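Bacteriorhodopsin (Nanosalina sp., PDB 6EYU) pumps protons inward across the cell membrane, using a bound retinal chromophore and, as in other microbial rhodopsins, presumably the energy of light. Local coordinates at residues 30-35 against 217-222; 103-107 against 143-148; 127-131 against 178-182. All coordinates share one frame; numbering follows the deposited sequence.

Contact 1: residues 30-35 against 217-222; sequences LFLYLP and GFLDMY. With MUN ([(2~{S})-2,3-bis(oxidanyl)propyl] (~{E})-undec-2-enoate), chain L; MUN ([(2~{S})-2,3-bis(oxidanyl)propyl] (~{E})-undec-2-enoate), chain T; LFA (eicosane), chain G.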
loop_
_atom_site.group_PDB
_atom_site.type_symbol
_atom_site.label_atom_id
_atom_site.label_comp_id
_atom_site.label_asym_id
_atom_site.label_seq_id
_atom_site.Cartn_x
_atom_site.Cartn_y
_atom_site.Cartn_z
ATOM N N LEU A 30 -19.335 -2.300 -16.576
ATOM C CA LEU A 30 -20.694 -2.622 -16.156
ATOM C C LEU A 30 -20.869 -2.390 -14.657
ATOM O O LEU A 30 -21.882 -1.845 -14.221
ATOM C CB LEU A 30 -21.027 -4.078 -16.499
ATOM C CG LEU A 30 -21.761 -4.307 -17.823
ATOM C CD1 LEU A 30 -21.619 -3.105 -18.744
ATOM C CD2 LEU A 30 -21.250 -5.568 -18.502
ATOM N N PHE A 31 -19.872 -2.791 -13.874
ATOM C CA PHE A 31 -19.941 -2.653 -12.423
ATOM C C PHE A 31 -20.171 -1.195 -12.032
ATOM O O PHE A 31 -20.900 -0.906 -11.084
ATOM C CB PHE A 31 -18.654 -3.166 -11.771
ATOM C CG PHE A 31 -18.496 -4.659 -11.833
ATOM C CD1 PHE A 31 -19.604 -5.487 -11.901
ATOM C CD2 PHE A 31 -17.240 -5.238 -11.745
ATOM C CE1 PHE A 31 -19.459 -6.859 -11.985
ATOM C CE2 PHE A 31 -17.086 -6.609 -11.838
ATOM C CZ PHE A 31 -18.196 -7.420 -11.958
ATOM N N LEU A 32 -19.531 -0.283 -12.757
ATOM C CA LEU A 32 -19.645 1.142 -12.468
ATOM C C LEU A 32 -21.063 1.634 -12.736
ATOM O O LEU A 32 -21.551 2.546 -12.069
ATOM C CB LEU A 32 -18.651 1.936 -13.317
ATOM C CG LEU A 32 -17.180 1.735 -12.946
ATOM C CD1 LEU A 32 -16.286 2.665 -13.752
ATOM C CD2 LEU A 32 -16.979 1.951 -11.454
ATOM N N TYR A 33 -21.714 1.032 -13.726
ATOM C CA TYR A 33 -23.035 1.472 -14.157
ATOM C C TYR A 33 -24.119 0.840 -13.290
ATOM O O TYR A 33 -25.161 1.447 -13.045
ATOM C CB TYR A 33 -23.258 1.103 -15.626
ATOM C CG TYR A 33 -24.712 0.987 -16.022
ATOM C CD1 TYR A 33 -25.433 2.113 -16.402
ATOM C CD2 TYR A 33 -25.282 -0.258 -16.260
ATOM C CE1 TYR A 33 -26.717 2.006 -16.902
ATOM C CE2 TYR A 33 -26.565 -0.375 -16.759
ATOM C CZ TYR A 33 -27.282 0.760 -17.069
ATOM O OH TYR A 33 -28.568 0.649 -17.544
ATOM N N LEU A 34 -23.828 -0.341 -12.754
ATOM C CA LEU A 34 -24.862 -1.187 -12.169
ATOM C C LEU A 34 -25.467 -0.540 -10.928
ATOM O O LEU A 34 -26.656 -0.709 -10.655
ATOM C CB LEU A 34 -24.291 -2.562 -11.813
ATOM C CG LEU A 34 -24.900 -3.736 -12.582
ATOM C CD1 LEU A 34 -26.321 -3.412 -13.016
ATOM C CD2 LEU A 34 -24.038 -4.093 -13.784
ATOM N N PRO A 35 -24.639 0.164 -10.142
ATOM C CA PRO A 35 -25.138 0.660 -8.867
ATOM C C PRO A 35 -26.290 1.649 -9.015
ATOM O O PRO A 35 -27.222 1.634 -8.211
ATOM C CB PRO A 35 -23.915 1.343 -8.262
ATOM C CG PRO A 35 -22.761 0.560 -8.791
ATOM C CD PRO A 35 -23.168 0.054 -10.150
ATOM N N GLY A 217 -18.854 -10.015 -8.752
ATOM C CA GLY A 217 -19.274 -8.620 -8.731
ATOM C C GLY A 217 -20.754 -8.465 -9.022
ATOM O O GLY A 217 -21.455 -7.717 -8.340
ATOM N N PHE A 218 -21.227 -9.162 -10.050
ATOM C CA PHE A 218 -22.653 -9.199 -10.358
ATOM C C PHE A 218 -23.427 -9.845 -9.214
ATOM O O PHE A 218 -24.320 -9.230 -8.631
ATOM C CB PHE A 218 -22.894 -9.977 -11.653
ATOM C CG PHE A 218 -22.421 -9.262 -12.885
ATOM C CD1 PHE A 218 -23.015 -8.075 -13.282
ATOM C CD2 PHE A 218 -21.308 -9.711 -13.576
ATOM C CE1 PHE A 218 -22.542 -7.378 -14.377
ATOM C CE2 PHE A 218 -20.826 -9.016 -14.670
ATOM C CZ PHE A 218 -21.444 -7.848 -15.071
ATOM N N LEU A 219 -22.980 -11.029 -8.809
ATOM C CA LEU A 219 -23.654 -11.797 -7.769
ATOM C C LEU A 219 -23.873 -10.938 -6.527
ATOM O O LEU A 219 -24.954 -10.943 -5.940
ATOM C CB LEU A 219 -22.820 -13.027 -7.409
ATOM C CG LEU A 219 -23.578 -14.271 -6.938
ATOM C CD1 LEU A 219 -23.153 -14.643 -5.526
ATOM C CD2 LEU A 219 -25.083 -14.063 -7.013
ATOM N N ASP A 220 -22.859 -10.158 -6.169
ATOM C CA ASP A 220 -22.879 -9.389 -4.930
ATOM C C ASP A 220 -23.917 -8.276 -5.009
ATOM O O ASP A 220 -24.694 -8.070 -4.077
ATOM C CB ASP A 220 -21.498 -8.792 -4.654
ATOM C CG ASP A 220 -21.487 -7.878 -3.446
ATOM O OD1 ASP A 220 -22.066 -8.260 -2.406
ATOM O OD2 ASP A 220 -20.829 -6.819 -3.506
ATOM N N MET A 221 -23.950 -7.585 -6.144
ATOM C CA MET A 221 -24.735 -6.364 -6.274
ATOM C C MET A 221 -26.205 -6.696 -6.501
ATOM O O MET A 221 -27.091 -6.001 -6.000
ATOM C CB MET A 221 -24.205 -5.516 -7.432
ATOM C CG MET A 221 -22.869 -4.851 -7.144
ATOM S SD MET A 221 -22.534 -3.453 -8.230
ATOM C CE MET A 221 -21.113 -4.064 -9.134
ATOM N N TYR A 222 -26.456 -7.842 -7.127
ATOM C CA TYR A 222 -27.821 -8.297 -7.367
ATOM C C TYR A 222 -28.439 -8.881 -6.099
ATOM O O TYR A 222 -29.622 -8.677 -5.826
ATOM C CB TYR A 222 -27.847 -9.334 -8.492
ATOM C CG TYR A 222 -28.026 -8.738 -9.871
ATOM C CD1 TYR A 222 -29.276 -8.328 -10.316
ATOM C CD2 TYR A 222 -26.942 -8.576 -10.725
ATOM C CE1 TYR A 222 -29.443 -7.779 -11.573
ATOM C CE2 TYR A 222 -27.099 -8.023 -11.981
ATOM C CZ TYR A 222 -28.351 -7.629 -12.401
ATOM O OH TYR A 222 -28.513 -7.083 -13.655
HETATM C CAR MUN L . -18.733 -10.858 -18.760
HETATM C CAQ MUN L . -20.067 -11.247 -18.123
HETATM C CAP MUN L . -19.821 -12.264 -17.008
HETATM C CAO MUN L . -21.092 -13.084 -16.778
HETATM C CAN MUN L . -21.372 -13.179 -15.279
HETATM C CAM MUN L . -22.722 -12.526 -14.973
HETATM C CAK MUN L . -23.640 -13.547 -14.299
HETATM C CAH MUN L . -23.600 -13.334 -12.785
HETATM C CAF MUN L . -24.922 -13.790 -12.161
HETATM C CAC MUN L . -25.782 -12.674 -11.562
HETATM C CAA MUN L . -27.057 -13.142 -10.855
HETATM O OAD MUN L . -27.595 -14.204 -11.166
HETATM O OAB MUN L . -27.621 -12.223 -10.025
HETATM C CAE MUN L . -29.034 -12.435 -9.970
HETATM C CAG MUN L . -29.398 -13.117 -8.649
HETATM O OAJ MUN L . -28.467 -12.725 -7.638
HETATM C CAI MUN L . -30.810 -12.699 -8.233
HETATM O OAL MUN L . -30.946 -11.282 -8.363
HETATM C CAN MUN T . -26.286 -9.891 -22.445
HETATM C CAM MUN T . -26.946 -10.420 -21.170
HETATM C CAK MUN T . -28.095 -9.493 -20.768
HETATM C CAH MUN T . -28.784 -10.045 -19.519
HETATM C CAF MUN T . -29.719 -8.980 -18.936
HETATM C CAC MUN T . -30.666 -9.467 -17.834
HETATM C CAA MUN T . -31.240 -8.380 -16.920
HETATM O OAD MUN T . -31.093 -7.187 -17.192
HETATM O OAB MUN T . -32.100 -8.833 -15.968
HETATM C CAE MUN T . -31.603 -8.503 -14.667
HETATM C CAG MUN T . -32.488 -7.424 -14.039
HETATM O OAJ MUN T . -33.571 -7.119 -14.922
HETATM C CAI MUN T . -33.045 -7.930 -12.705
HETATM O OAL MUN T . -34.099 -7.067 -12.270
HETATM C C14 LFA G . -21.322 -9.736 -20.009
HETATM C C15 LFA G . -22.220 -9.180 -18.905
HETATM C C16 LFA G . -23.667 -9.592 -19.170
HETATM C C17 LFA G . -24.144 -10.528 -18.060
HETATM C C18 LFA G . -24.948 -9.740 -17.028
HETATM C C19 LFA G . -25.638 -10.713 -16.074
HETATM C C20 LFA G . -26.705 -9.976 -15.267
#

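Contact 2: residues 103-107 against 143-148; sequences LLGAL and LLAKPF. With MUN ([(2~{S})-2,3-bis(oxidanyl)propyl] (~{E})-undec-2-enoate), chain V.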
loop_
_atom_site.group_PDB
_atom_site.type_symbol
_atom_site.label_atom_id
_atom_site.label_comp_id
_atom_site.label_asym_id
_atom_site.label_seq_id
_atom_site.Cartn_x
_atom_site.Cartn_y
_atom_site.Cartn_z
ATOM N N LEU A 103 -12.141 -5.625 12.308
ATOM C CA LEU A 103 -12.328 -6.913 11.648
ATOM C C LEU A 103 -12.142 -6.780 10.141
ATOM O O LEU A 103 -11.570 -7.660 9.497
ATOM C CB LEU A 103 -13.720 -7.468 11.955
ATOM C CG LEU A 103 -14.015 -7.695 13.440
ATOM C CD1 LEU A 103 -15.387 -8.325 13.626
ATOM C CD2 LEU A 103 -12.934 -8.558 14.071
ATOM N N LEU A 104 -12.599 -5.661 9.588
ATOM C CA LEU A 104 -12.369 -5.352 8.182
ATOM C C LEU A 104 -10.874 -5.239 7.902
ATOM O O LEU A 104 -10.377 -5.760 6.904
ATOM C CB LEU A 104 -13.065 -4.043 7.804
ATOM C CG LEU A 104 -14.214 -4.150 6.797
ATOM C CD1 LEU A 104 -14.308 -2.878 5.968
ATOM C CD2 LEU A 104 -14.045 -5.365 5.898
ATOM N N GLY A 105 -10.164 -4.546 8.786
ATOM C CA GLY A 105 -8.711 -4.455 8.702
ATOM C C GLY A 105 -8.044 -5.809 8.848
ATOM O O GLY A 105 -7.134 -6.146 8.091
ATOM N N ALA A 106 -8.488 -6.580 9.836
ATOM C CA ALA A 106 -7.968 -7.925 10.049
ATOM C C ALA A 106 -8.244 -8.806 8.835
ATOM O O ALA A 106 -7.364 -9.528 8.367
ATOM C CB ALA A 106 -8.586 -8.536 11.296
ATOM N N LEU A 107 -9.471 -8.738 8.328
ATOM C CA LEU A 107 -9.853 -9.497 7.142
ATOM C C LEU A 107 -8.936 -9.163 5.971
ATOM O O LEU A 107 -8.390 -10.056 5.325
ATOM C CB LEU A 107 -11.307 -9.198 6.768
ATOM C CG LEU A 107 -11.926 -10.114 5.708
ATOM C CD1 LEU A 107 -11.671 -11.576 6.041
ATOM C CD2 LEU A 107 -13.417 -9.844 5.575
ATOM N N LEU A 143 -13.154 -15.670 10.319
ATOM C CA LEU A 143 -13.737 -14.333 10.380
ATOM C C LEU A 143 -15.074 -14.305 9.647
ATOM O O LEU A 143 -16.098 -13.931 10.219
ATOM C CB LEU A 143 -12.786 -13.311 9.754
ATOM C CG LEU A 143 -12.096 -12.334 10.707
ATOM C CD1 LEU A 143 -11.932 -12.934 12.095
ATOM C CD2 LEU A 143 -10.747 -11.919 10.137
ATOM N N LEU A 144 -15.034 -14.599 8.352
ATOM C CA LEU A 144 -16.240 -14.620 7.533
ATOM C C LEU A 144 -17.339 -15.420 8.220
ATOM O O LEU A 144 -18.511 -15.049 8.166
ATOM C CB LEU A 144 -15.939 -15.232 6.164
ATOM C CG LEU A 144 -14.991 -14.433 5.270
ATOM C CD1 LEU A 144 -14.868 -15.101 3.909
ATOM C CD2 LEU A 144 -15.471 -12.997 5.127
ATOM N N ALA A 145 -16.979 -16.605 8.700
ATOM C CA ALA A 145 -17.970 -17.594 9.105
ATOM C C ALA A 145 -18.683 -17.159 10.382
ATOM O O ALA A 145 -19.840 -17.517 10.607
ATOM C CB ALA A 145 -17.311 -18.950 9.302
ATOM N N LYS A 146 -17.992 -16.391 11.218
ATOM C CA LYS A 146 -18.504 -16.063 12.544
ATOM C C LYS A 146 -18.789 -14.570 12.679
ATOM O O LYS A 146 -19.923 -14.132 12.473
ATOM C CB LYS A 146 -17.517 -16.508 13.625
ATOM C CG LYS A 146 -17.724 -15.823 14.966
ATOM C CD LYS A 146 -18.579 -16.668 15.896
ATOM C CE LYS A 146 -17.819 -17.050 17.156
ATOM N N PRO A 147 -17.795 -13.800 13.149
ATOM C CA PRO A 147 -18.037 -12.417 13.551
ATOM C C PRO A 147 -18.708 -11.592 12.456
ATOM O O PRO A 147 -19.642 -10.842 12.736
ATOM C CB PRO A 147 -16.635 -11.873 13.856
ATOM C CG PRO A 147 -15.678 -12.842 13.245
ATOM C CD PRO A 147 -16.373 -14.169 13.249
ATOM N N PHE A 148 -18.293 -11.795 11.210
ATOM C CA PHE A 148 -18.915 -11.107 10.084
ATOM C C PHE A 148 -20.333 -11.616 9.862
ATOM O O PHE A 148 -21.246 -10.837 9.588
ATOM C CB PHE A 148 -18.087 -11.296 8.813
ATOM C CG PHE A 148 -17.041 -10.238 8.613
ATOM C CD1 PHE A 148 -17.397 -8.980 8.156
ATOM C CD2 PHE A 148 -15.757 -10.426 9.098
ATOM C CE1 PHE A 148 -16.464 -7.964 8.078
ATOM C CE2 PHE A 148 -14.818 -9.414 9.027
ATOM C CZ PHE A 148 -15.171 -8.184 8.511
HETATM C CAQ MUN V . -6.300 -13.425 11.426
HETATM C CAP MUN V . -7.767 -13.461 11.858
HETATM C CAO MUN V . -7.854 -13.322 13.380
HETATM C CAN MUN V . -8.791 -12.163 13.730
HETATM C CAM MUN V . -9.435 -12.407 15.100
HETATM C CAK MUN V . -10.175 -11.140 15.537
HETATM C CAH MUN V . -11.063 -11.430 16.755
HETATM C CAF MUN V . -11.985 -12.623 16.470
HETATM C CAC MUN V . -13.514 -12.326 16.495
HETATM C CAA MUN V . -13.982 -11.237 17.500
HETATM O OAD MUN V . -13.241 -10.295 17.779
HETATM O OAB MUN V . -15.326 -11.238 17.726
HETATM C CAE MUN V . -15.723 -10.084 18.474
HETATM C CAG MUN V . -17.220 -10.172 18.789
HETATM O OAJ MUN V . -17.597 -11.543 18.931
HETATM C CAI MUN V . -17.518 -9.423 20.090
HETATM O OAL MUN V . -18.766 -9.875 20.625
#

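Contact 3: residues 127-131 against 178-182; sequences ITPYY and PTVWY. With RET (retinal), chain D.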
loop_
_atom_site.group_PDB
_atom_site.type_symbol
_atom_site.label_atom_id
_atom_site.label_comp_id
_atom_site.label_asym_id
_atom_site.label_seq_id
_atom_site.Cartn_x
_atom_site.Cartn_y
_atom_site.Cartn_z
ATOM N N ILE A 127 8.455 -24.227 1.190
ATOM C CA ILE A 127 7.024 -24.417 1.388
ATOM C C ILE A 127 6.571 -23.831 2.722
ATOM O O ILE A 127 5.380 -23.826 3.033
ATOM C CB ILE A 127 6.642 -25.909 1.352
ATOM C CG1 ILE A 127 5.142 -26.066 1.092
ATOM C CG2 ILE A 127 7.019 -26.585 2.662
ATOM C CD1 ILE A 127 4.718 -25.657 -0.301
ATOM N N THR A 128 7.527 -23.373 3.523
ATOM C CA THR A 128 7.232 -22.945 4.885
ATOM C C THR A 128 6.177 -21.843 4.891
ATOM O O THR A 128 5.140 -21.978 5.541
ATOM C CB THR A 128 8.493 -22.438 5.609
ATOM O OG1 THR A 128 9.389 -23.531 5.840
ATOM C CG2 THR A 128 8.123 -21.798 6.940
ATOM N N PRO A 129 6.426 -20.754 4.146
ATOM C CA PRO A 129 5.512 -19.615 4.158
ATOM C C PRO A 129 4.115 -19.991 3.676
ATOM O O PRO A 129 3.122 -19.540 4.245
ATOM C CB PRO A 129 6.164 -18.620 3.187
ATOM C CG PRO A 129 7.581 -19.067 3.044
ATOM C CD PRO A 129 7.547 -20.554 3.214
ATOM N N TYR A 130 4.047 -20.889 2.697
ATOM C CA TYR A 130 2.770 -21.419 2.232
ATOM C C TYR A 130 1.916 -21.870 3.413
ATOM O O TYR A 130 0.705 -21.653 3.432
ATOM C CB TYR A 130 2.996 -22.591 1.274
ATOM C CG TYR A 130 1.732 -23.339 0.909
ATOM C CD1 TYR A 130 1.356 -24.480 1.607
ATOM C CD2 TYR A 130 1.012 -23.006 -0.231
ATOM C CE1 TYR A 130 0.252 -25.220 1.227
ATOM C CE2 TYR A 130 -0.093 -23.739 -0.619
ATOM C CZ TYR A 130 -0.472 -24.842 0.116
ATOM O OH TYR A 130 -1.580 -25.567 -0.258
ATOM N N TYR A 131 2.569 -22.414 4.436
ATOM C CA TYR A 131 1.860 -23.019 5.558
ATOM C C TYR A 131 1.260 -21.947 6.460
ATOM O O TYR A 131 0.121 -22.071 6.912
ATOM C CB TYR A 131 2.805 -23.911 6.366
ATOM C CG TYR A 131 3.029 -25.273 5.749
ATOM C CD1 TYR A 131 1.989 -25.949 5.125
ATOM C CD2 TYR A 131 4.306 -25.810 5.656
ATOM C CE1 TYR A 131 2.205 -27.146 4.469
ATOM C CE2 TYR A 131 4.530 -27.012 5.012
ATOM C CZ TYR A 131 3.476 -27.677 4.423
ATOM O OH TYR A 131 3.692 -28.882 3.796
ATOM N N PRO A 178 -4.967 -22.406 -2.922
ATOM C CA PRO A 178 -3.823 -23.075 -2.305
ATOM C C PRO A 178 -3.728 -24.544 -2.701
ATOM O O PRO A 178 -2.642 -25.123 -2.674
ATOM C CB PRO A 178 -4.091 -22.938 -0.799
ATOM C CG PRO A 178 -5.530 -22.568 -0.672
ATOM C CD PRO A 178 -5.876 -21.821 -1.923
ATOM N N THR A 179 -4.834 -25.098 -3.190
ATOM C CA THR A 179 -4.849 -26.475 -3.669
ATOM C C THR A 179 -4.216 -26.579 -5.052
ATOM O O THR A 179 -3.283 -27.355 -5.259
ATOM C CB THR A 179 -6.284 -27.032 -3.733
ATOM O OG1 THR A 179 -6.925 -26.860 -2.463
ATOM C CG2 THR A 179 -6.267 -28.510 -4.094
ATOM N N VAL A 180 -4.709 -25.777 -5.992
ATOM C CA VAL A 180 -4.156 -25.762 -7.343
ATOM C C VAL A 180 -2.693 -25.330 -7.322
ATOM O O VAL A 180 -1.852 -25.922 -7.998
ATOM C CB VAL A 180 -4.942 -24.812 -8.268
ATOM C CG1 VAL A 180 -5.427 -23.594 -7.496
ATOM C CG2 VAL A 180 -4.084 -24.396 -9.452
ATOM N N TRP A 181 -2.383 -24.346 -6.485
ATOM C CA TRP A 181 -1.014 -23.864 -6.339
ATOM C C TRP A 181 -0.091 -25.004 -5.922
ATOM O O TRP A 181 0.987 -25.180 -6.492
ATOM C CB TRP A 181 -0.957 -22.741 -5.300
ATOM C CG TRP A 181 0.348 -22.001 -5.275
ATOM C CD1 TRP A 181 0.633 -20.830 -5.917
ATOM C CD2 TRP A 181 1.459 -22.257 -4.404
ATOM N NE1 TRP A 181 1.852 -20.347 -5.506
ATOM C CE2 TRP A 181 2.385 -21.211 -4.587
ATOM C CE3 TRP A 181 1.744 -23.253 -3.465
ATOM C CZ2 TRP A 181 3.599 -21.162 -3.906
ATOM C CZ3 TRP A 181 2.957 -23.211 -2.802
ATOM C CH2 TRP A 181 3.867 -22.169 -3.021
ATOM N N TYR A 182 -0.575 -25.847 -5.015
ATOM C CA TYR A 182 0.259 -26.873 -4.403
ATOM C C TYR A 182 0.511 -28.018 -5.377
ATOM O O TYR A 182 1.624 -28.536 -5.465
ATOM C CB TYR A 182 -0.403 -27.406 -3.131
ATOM C CG TYR A 182 0.511 -28.262 -2.282
ATOM C CD1 TYR A 182 0.601 -29.631 -2.496
ATOM C CD2 TYR A 182 1.400 -27.681 -1.387
ATOM C CE1 TYR A 182 1.508 -30.405 -1.798
ATOM C CE2 TYR A 182 2.312 -28.447 -0.687
ATOM C CZ TYR A 182 2.366 -29.807 -0.901
ATOM O OH TYR A 182 3.258 -30.577 -0.190
HETATM C C1 RET D . -1.572 -18.646 -2.138
HETATM C C2 RET D . -0.182 -18.806 -1.516
HETATM C C3 RET D . -0.082 -20.083 -0.682
HETATM C C4 RET D . -1.011 -19.999 0.524
HETATM C C5 RET D . -2.383 -19.464 0.113
HETATM C C6 RET D . -2.663 -18.872 -1.082
HETATM C C7 RET D . -4.020 -18.445 -1.362
HETATM C C8 RET D . -4.327 -17.806 -2.525
HETATM C C9 RET D . -5.662 -17.302 -2.725
HETATM C C10 RET D . -6.021 -16.684 -3.919
HETATM C C11 RET D . -7.318 -16.228 -4.244
HETATM C C12 RET D . -7.311 -15.583 -5.476
HETATM C C13 RET D . -8.401 -14.894 -6.052
HETATM C C14 RET D . -8.260 -14.269 -7.299
HETATM C C15 RET D . -9.207 -13.471 -7.932
HETATM C C16 RET D . -1.735 -17.226 -2.681
HETATM C C17 RET D . -1.770 -19.665 -3.262
HETATM C C18 RET D . -3.532 -19.633 1.109
HETATM C C19 RET D . -6.710 -17.488 -1.626
HETATM C C20 RET D . -9.747 -14.853 -5.326
#

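Contact 1: residues 30-35 against 217-222
Phe31 meets Phe218 edge-to-face, its CE1 standing above the centre of the Phe218 ring, with the two planes at 58° and the ring centroids 4.8 Å apart. The edge of the Phe218 ring is taken up by leucines: Leu34 CD2 lies 3.7 Å from Phe218 CE1, and Leu30 CB reaches CZ. Phe31 also lies against bare backbone, its CZ 3.6 Å from Gly217 CA. With no side chain on Gly217, the Phe31 ring can come this close to the helix backbone. Both segments belong to long transmembrane helices, 14-38 and 198-230, the first and last of the seven-helix rhodopsin bundle; here they run side by side in the same direction, their local axes 10.8 Å apart and only 5° from parallel. Beyond the ring pair, Met221 crosses Phe31 at about a right angle. A bend at its chi3 (-115°) brings CE to 3.5 Å from Phe31 CD1, while its SD rests 4.0 Å from Pro35 CD. Bound hydrocarbon chains form the outer shell: eicosane C18 lies over the face of Phe218 opposite Phe31, offset toward its rim, and a monoacylglycerol chain passes its CD2. An alanine in place of Phe218 would probably open a gap between Phe31 and the bound chains and leave Leu34 CD2 without its aromatic neighbour. Phe31 also packs on Val52 of helix 42-63.

Contact 2: residues 103-107 against 143-148
The carbonyl oxygen of Leu143, which lies at the edge of the Phe148 ring and in its plane, is gripped by two backbone donors, Lys146 N at 3.3 Å and Phe148 N at 3.2 Å, from opposite faces of the carbonyl plane. These bonds tie together the break at Lys146, where helix 128-145 ends and helix 147-152 begins, and both sides of the break face 103-107. Phe148 carries much of the contact: Leu107 CD2 makes a CH-pi contact over its face, 4.1 Å from the ring centroid and 26° off the normal, while the backbone N of Leu104 lies at its edge and Leu103 CB approaches CE2 to 3.7 Å. Neighbouring helices of the rhodopsin bundle meet here mainly through apolar side chains, with no hydrogen bond across. Leu107 CG, anti to its backbone N (chi1 -169°), carries CD2 across to Leu144 CD2 as well, at 3.8 Å, the side chains crossing at about a right angle. Leu103 CD1 touches Pro147 CB, and Leu143 CD2 reaches Ala106 CB at 4.2 Å. A monoacylglycerol tail runs past Leu143 CD1 and Pro147 CG. Ala106 also packs on Ile46 of a neighbouring subunit, while Tyr163 of helix 157-183 flanks Phe148.

Contact 3: residues 127-131 against 178-182
One hydrogen bond crosses this contact: Tyr130 OH donates to the carbonyl oxygen of Pro178 at 2.7 Å. The hydroxyl comes from above the carbonyl plane, 57° out of it, with a C=O...donor angle of 117°, while the oxygen itself lies at the edge of the Tyr130 ring and in its plane. The acceptor sits at the kink of helix 157-183, where the proline nitrogen has no bond to the preceding turn.

Aromatic contacts come next, with Tyr130, Trp181 and Tyr182 forming a cluster. With chi1 at 171°, the Tyr130 ring extends across from helix 128-145 and lies nearly parallel to the six-membered ring of Trp181, but the two are slid so far apart that they barely overlap, their centroids 5.0 Å apart. Tyr182 is turned obliquely to Tyr130, and its CD2 lies 3.7 Å from Tyr130 CZ. Tyr130 and Trp181 of this cluster, with Pro178, line the retinal pocket of this microbial rhodopsin, at the beta-ionone ring end of the chromophore. Tyr130 CD2 touches retinal C3, the C17 methyl sits over a face of the Trp181 indole at 3.7 Å from CG, and Pro178 CB meets the C18 methyl at 3.9 Å.

Aliphatic packing fills in beside the rings. Ile127 CD1 lies at the edge of the indole, 3.9 Å from Trp181 CZ3, and also reaches Tyr182 CE2 at 3.7 Å, its side chain crossing that of Tyr182 at about a right angle.

Two polar ends of the cluster are held from outside the two segments. Trp181 NE1 is hydrogen-bonded to Tyr74 OH, which probably restrains the rotation of the indole beside the chromophore, and Tyr182 OH is bonded to Ser192 OG.

All three contacts join transmembrane helices, and their centres lie 22 to 32 Å apart without touching. Bound monoacylglycerol borders all three. Contacts 1 and 2 are buried and no hydrogen bond crosses either; contact 3 is only partly buried and has one. Contacts 2 and 3 share helix 128-145, used near its end and its start respectively, whereas contact 1 pairs helices 14-38 and 198-230 on the opposite side of the chain's centre from contact 3. Aromatic rings serve each differently: an edge-to-face pair in contact 1, a single phenylalanine among leucines in contact 2, and a three-ring cluster, two of whose members line the retinal pocket, in contact 3.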